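Local coordinates for protein chitinase (Chromobacterium violaceum, PDB 4TXG) that probably hydrolyses the glycosidic bonds of chitin, as a glycoside hydrolase family 18 enzyme that probably also carries a carbohydrate-binding module, at residues A[459-471]-A[515-527]. Numbering follows the deposited sequence.
With CS (cesium ion), chain M.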
loop_
_atom_site.group_PDB
_atom_site.type_symbol
_atom_site.label_atom_id
_atom_site.label_comp_id
_atom_site.label_asym_id
_atom_site.label_seq_id
_atom_site.Cartn_x
_atom_site.Cartn_y
_atom_site.Cartn_z
ATOM N N MET A 459 -6.355 2.540 -2.889
ATOM C CA MET A 459 -5.610 1.776 -3.882
ATOM C C MET A 459 -4.657 2.668 -4.670
ATOM O O MET A 459 -5.030 3.767 -5.089
ATOM C CB MET A 459 -6.579 1.063 -4.829
ATOM C CG MET A 459 -7.546 0.130 -4.102
ATOM S SD MET A 459 -6.767 -1.034 -2.970
ATOM C CE MET A 459 -5.751 -1.995 -4.092
ATOM N N GLY A 460 -3.431 2.188 -4.878
ATOM C CA GLY A 460 -2.425 2.973 -5.580
ATOM C C GLY A 460 -2.477 2.837 -7.095
ATOM O O GLY A 460 -2.782 1.773 -7.623
ATOM N N VAL A 461 -2.156 3.926 -7.788
ATOM C CA VAL A 461 -1.963 3.908 -9.235
ATOM C C VAL A 461 -0.651 4.618 -9.560
ATOM O O VAL A 461 -0.211 5.498 -8.800
ATOM C CB VAL A 461 -3.115 4.609 -9.990
ATOM C CG1 VAL A 461 -4.441 3.906 -9.729
ATOM C CG2 VAL A 461 -3.192 6.093 -9.612
ATOM N N PRO A 462 -0.009 4.237 -10.676
ATOM C CA PRO A 462 1.271 4.850 -11.046
ATOM C C PRO A 462 1.117 6.033 -11.992
ATOM O O PRO A 462 0.281 5.982 -12.890
ATOM C CB PRO A 462 1.997 3.708 -11.756
ATOM C CG PRO A 462 0.878 2.993 -12.472
ATOM C CD PRO A 462 -0.318 3.075 -11.537
ATOM N N TYR A 463 1.915 7.079 -11.790
ATOM C CA TYR A 463 1.992 8.167 -12.763
ATOM C C TYR A 463 3.304 8.053 -13.541
ATOM O O TYR A 463 3.882 9.048 -13.981
ATOM C CB TYR A 463 1.896 9.537 -12.079
ATOM C CG TYR A 463 0.513 9.964 -11.605
ATOM C CD1 TYR A 463 -0.600 9.129 -11.734
ATOM C CD2 TYR A 463 0.326 11.226 -11.046
ATOM C CE1 TYR A 463 -1.862 9.549 -11.293
ATOM C CE2 TYR A 463 -0.925 11.659 -10.618
ATOM C CZ TYR A 463 -2.007 10.824 -10.736
ATOM O OH TYR A 463 -3.238 11.269 -10.295
ATOM N N TYR A 464 3.766 6.822 -13.719
ATOM C CA TYR A 464 5.039 6.565 -14.380
ATOM C C TYR A 464 4.908 5.255 -15.150
ATOM O O TYR A 464 3.959 4.506 -14.951
ATOM C CB TYR A 464 6.186 6.470 -13.368
ATOM C CG TYR A 464 5.993 5.306 -12.421
ATOM C CD1 TYR A 464 5.258 5.462 -11.252
ATOM C CD2 TYR A 464 6.491 4.036 -12.720
ATOM C CE1 TYR A 464 5.047 4.406 -10.397
ATOM C CE2 TYR A 464 6.281 2.966 -11.861
ATOM C CZ TYR A 464 5.552 3.159 -10.706
ATOM O OH TYR A 464 5.329 2.108 -9.841
ATOM N N THR A 465 5.877 4.985 -16.010
ATOM C CA THR A 465 5.897 3.760 -16.798
ATOM C C THR A 465 6.948 2.771 -16.310
ATOM O O THR A 465 7.887 3.140 -15.594
ATOM C CB THR A 465 6.214 4.055 -18.281
ATOM O OG1 THR A 465 7.572 4.503 -18.378
ATOM C CG2 THR A 465 5.292 5.133 -18.825
ATOM N N ARG A 466 6.773 1.515 -16.707
ATOM C CA ARG A 466 7.858 0.532 -16.726
ATOM C C ARG A 466 7.863 -0.033 -18.135
ATOM O O ARG A 466 6.844 0.004 -18.825
ATOM C CB ARG A 466 7.657 -0.592 -15.708
ATOM C CG ARG A 466 7.553 -0.166 -14.253
ATOM C CD ARG A 466 8.827 0.455 -13.712
ATOM N NE ARG A 466 8.819 0.401 -12.252
ATOM C CZ ARG A 466 9.692 1.033 -11.480
ATOM N NH1 ARG A 466 10.645 1.778 -12.029
ATOM N NH2 ARG A 466 9.606 0.919 -10.161
ATOM N N GLY A 467 8.991 -0.559 -18.583
ATOM C CA GLY A 467 9.034 -1.022 -19.957
ATOM C C GLY A 467 10.204 -1.925 -20.289
ATOM O O GLY A 467 11.227 -1.912 -19.600
ATOM N N TRP A 468 10.027 -2.688 -21.366
ATOM C CA TRP A 468 10.997 -3.658 -21.877
ATOM C C TRP A 468 11.337 -3.354 -23.336
ATOM O O TRP A 468 10.524 -2.772 -24.052
ATOM C CB TRP A 468 10.444 -5.085 -21.826
ATOM C CG TRP A 468 10.041 -5.656 -20.494
ATOM C CD1 TRP A 468 10.721 -6.602 -19.777
ATOM C CD2 TRP A 468 8.837 -5.383 -19.755
ATOM N NE1 TRP A 468 10.027 -6.918 -18.628
ATOM C CE2 TRP A 468 8.870 -6.182 -18.591
ATOM C CE3 TRP A 468 7.742 -4.530 -19.957
ATOM C CZ2 TRP A 468 7.856 -6.157 -17.634
ATOM C CZ3 TRP A 468 6.732 -4.501 -19.003
ATOM C CH2 TRP A 468 6.801 -5.305 -17.849
ATOM N N LYS A 469 12.519 -3.784 -23.778
ATOM C CA LYS A 469 12.864 -3.757 -25.197
ATOM C C LYS A 469 13.089 -5.188 -25.650
ATOM O O LYS A 469 13.149 -6.094 -24.816
ATOM C CB LYS A 469 14.104 -2.892 -25.460
ATOM C CG LYS A 469 15.396 -3.369 -24.805
ATOM C CD LYS A 469 16.535 -2.404 -25.150
ATOM C CE LYS A 469 17.786 -2.645 -24.311
ATOM N NZ LYS A 469 18.598 -3.770 -24.844
ATOM N N ASN A 470 13.197 -5.381 -26.965
ATOM C CA ASN A 470 13.432 -6.699 -27.543
ATOM C C ASN A 470 12.421 -7.722 -27.045
ATOM O O ASN A 470 12.785 -8.840 -26.652
ATOM C CB ASN A 470 14.855 -7.165 -27.239
ATOM C CG ASN A 470 15.888 -6.215 -27.780
ATOM O OD1 ASN A 470 15.721 -5.671 -28.869
ATOM N ND2 ASN A 470 16.946 -5.984 -27.015
ATOM N N VAL A 471 11.152 -7.313 -27.038
ATOM C CA VAL A 471 10.048 -8.169 -26.609
ATOM C C VAL A 471 9.646 -9.161 -27.702
ATOM O O VAL A 471 9.445 -8.771 -28.851
ATOM C CB VAL A 471 8.806 -7.332 -26.239
ATOM C CG1 VAL A 471 7.615 -8.240 -25.922
ATOM C CG2 VAL A 471 9.110 -6.388 -25.071
ATOM N N ILE A 515 20.610 2.542 -15.479
ATOM C CA ILE A 515 20.003 1.235 -15.231
ATOM C C ILE A 515 18.728 1.103 -16.064
ATOM O O ILE A 515 17.805 1.893 -15.879
ATOM C CB ILE A 515 19.665 1.058 -13.738
ATOM C CG1 ILE A 515 20.935 1.190 -12.891
ATOM C CG2 ILE A 515 18.958 -0.267 -13.495
ATOM C CD1 ILE A 515 20.667 1.286 -11.402
ATOM N N PRO A 516 18.674 0.115 -16.982
ATOM C CA PRO A 516 17.500 -0.094 -17.845
ATOM C C PRO A 516 16.226 -0.366 -17.057
ATOM O O PRO A 516 16.302 -0.827 -15.915
ATOM C CB PRO A 516 17.878 -1.332 -18.672
ATOM C CG PRO A 516 19.366 -1.426 -18.573
ATOM C CD PRO A 516 19.704 -0.913 -17.207
ATOM N N GLY A 517 15.068 -0.088 -17.649
ATOM C CA GLY A 517 13.815 -0.384 -16.970
ATOM C C GLY A 517 12.575 0.280 -17.543
ATOM O O GLY A 517 11.475 0.059 -17.038
ATOM N N GLY A 518 12.739 1.088 -18.589
ATOM C CA GLY A 518 11.591 1.723 -19.220
ATOM C C GLY A 518 10.798 2.650 -18.306
ATOM O O GLY A 518 9.568 2.694 -18.387
ATOM N N SER A 519 11.499 3.378 -17.433
ATOM C CA SER A 519 10.855 4.255 -16.449
ATOM C C SER A 519 10.791 5.689 -16.939
ATOM O O SER A 519 11.826 6.305 -17.190
ATOM C CB SER A 519 11.599 4.232 -15.103
ATOM O OG SER A 519 11.652 2.926 -14.561
ATOM N N ASN A 520 9.574 6.219 -17.041
ATOM C CA ASN A 520 9.329 7.567 -17.548
ATOM C C ASN A 520 8.168 8.209 -16.804
ATOM O O ASN A 520 7.262 7.504 -16.380
ATOM C CB ASN A 520 8.973 7.549 -19.042
ATOM C CG ASN A 520 9.983 6.801 -19.887
ATOM O OD1 ASN A 520 11.026 7.345 -20.249
ATOM N ND2 ASN A 520 9.663 5.555 -20.226
ATOM N N PRO A 521 8.158 9.545 -16.697
ATOM C CA PRO A 521 6.938 10.219 -16.241
ATOM C C PRO A 521 5.867 10.094 -17.315
ATOM O O PRO A 521 6.226 9.949 -18.488
ATOM C CB PRO A 521 7.384 11.673 -16.066
ATOM C CG PRO A 521 8.493 11.841 -17.070
ATOM C CD PRO A 521 9.221 10.502 -17.061
ATOM N N MET A 522 4.588 10.154 -16.950
ATOM C CA MET A 522 3.556 9.968 -17.967
ATOM C C MET A 522 3.538 11.100 -19.007
ATOM O O MET A 522 3.094 10.881 -20.143
ATOM C CB MET A 522 2.174 9.800 -17.316
ATOM C CG MET A 522 1.819 8.321 -17.024
ATOM S SD MET A 522 2.052 7.247 -18.463
ATOM C CE MET A 522 0.970 8.041 -19.643
ATOM N N TRP A 523 4.029 12.295 -18.666
ATOM C CA TRP A 523 4.117 13.320 -19.712
ATOM C C TRP A 523 5.071 12.890 -20.821
ATOM O O TRP A 523 4.829 13.169 -22.000
ATOM C CB TRP A 523 4.553 14.700 -19.184
ATOM C CG TRP A 523 5.452 14.766 -17.957
ATOM C CD1 TRP A 523 5.051 14.723 -16.645
ATOM C CD2 TRP A 523 6.874 14.992 -17.929
ATOM N NE1 TRP A 523 6.134 14.870 -15.814
ATOM C CE2 TRP A 523 7.264 15.032 -16.572
ATOM C CE3 TRP A 523 7.856 15.134 -18.917
ATOM C CZ2 TRP A 523 8.595 15.211 -16.176
ATOM C CZ3 TRP A 523 9.176 15.320 -18.526
ATOM C CH2 TRP A 523 9.533 15.353 -17.165
ATOM N N HIS A 524 6.148 12.197 -20.464
ATOM C CA HIS A 524 7.070 11.770 -21.501
ATOM C C HIS A 524 6.430 10.667 -22.348
ATOM O O HIS A 524 6.565 10.677 -23.568
ATOM C CB HIS A 524 8.408 11.300 -20.915
ATOM C CG HIS A 524 9.406 10.923 -21.970
ATOM N ND1 HIS A 524 9.817 11.800 -22.943
ATOM C CD2 HIS A 524 10.041 9.750 -22.218
ATOM C CE1 HIS A 524 10.682 11.192 -23.746
ATOM N NE2 HIS A 524 10.823 9.947 -23.330
ATOM N N ALA A 525 5.704 9.746 -21.713
ATOM C CA ALA A 525 4.981 8.716 -22.456
ATOM C C ALA A 525 3.938 9.324 -23.400
ATOM O O ALA A 525 3.703 8.809 -24.492
ATOM C CB ALA A 525 4.317 7.734 -21.491
ATOM N N LYS A 526 3.312 10.418 -22.978
ATOM C CA LYS A 526 2.343 11.103 -23.830
ATOM C C LYS A 526 3.032 11.763 -25.028
ATOM O O LYS A 526 2.479 11.783 -26.132
ATOM C CB LYS A 526 1.537 12.128 -23.015
ATOM C CG LYS A 526 0.462 11.473 -22.131
ATOM C CD LYS A 526 -0.682 10.981 -23.013
ATOM C CE LYS A 526 -1.426 9.783 -22.444
ATOM N NZ LYS A 526 -2.430 9.256 -23.446
ATOM N N ASN A 527 4.231 12.302 -24.824
ATOM C CA ASN A 527 5.002 12.828 -25.951
ATOM C C ASN A 527 5.437 11.725 -26.922
ATOM O O ASN A 527 5.369 11.905 -28.136
ATOM C CB ASN A 527 6.222 13.610 -25.458
ATOM C CG ASN A 527 5.848 14.996 -24.947
ATOM O OD1 ASN A 527 4.875 15.595 -25.414
ATOM N ND2 ASN A 527 6.619 15.511 -23.991
HETATM CS CS CS M . 6.782 3.014 -7.300
HETATM O O HOH W 1 5.992 3.386 -4.114
HETATM O O HOH W 2 9.729 3.506 -7.421
#
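Thr465 OG1 makes two hydrogen bonds to the 515-527 loop: it donates to Gly518 O at 2.7 Å and accepts from Asn520 ND2 at 3.0 Å, with OG1 18° out of the Asn520 amide plane. With chi1 at 68°, OG1 sits between the backbone N and the carbonyl carbon, turned into the loop, while CG2 lies beside the backbone N and meets Ala525 CB and Met522 SD, both at 3.9 Å. One short side chain thus ties down the turn and packs on the first turn of the helix. The Asn520 amide is also held by Asp502.

The backbones run alongside. Thr465 N binds Asn520 O at 2.9 Å, and Met522 N, just past the N-cap Pro521, reaches Tyr463 O; these two bonds flank a single beta bridge between Tyr464 and Pro521. Farther along, Gly467 N bonds to Gly517 O, and Gly467 CA comes within 3.8 Å of Gly518 CA.

On the other face of the 459-471 chain, Arg466 NH1 donates to Ser519 OG, which lies at the guanidinium edge, in plane, at 3.0 Å, while NE forms a salt bridge with Asp398. The rim of the Tyr464 ring lies against one guanidinium face, and its OH shares a cesium ion with Asp398.

The contact lies where the chain leaves barrel strand 457-462, a parallel neighbour of 391-395 and 599-603 in the family 18 TIM barrel, and enters edge strand 466-468 of the antiparallel sheet beside it; helix 522-530 packs beyond, against strands 609-612 and 621-624.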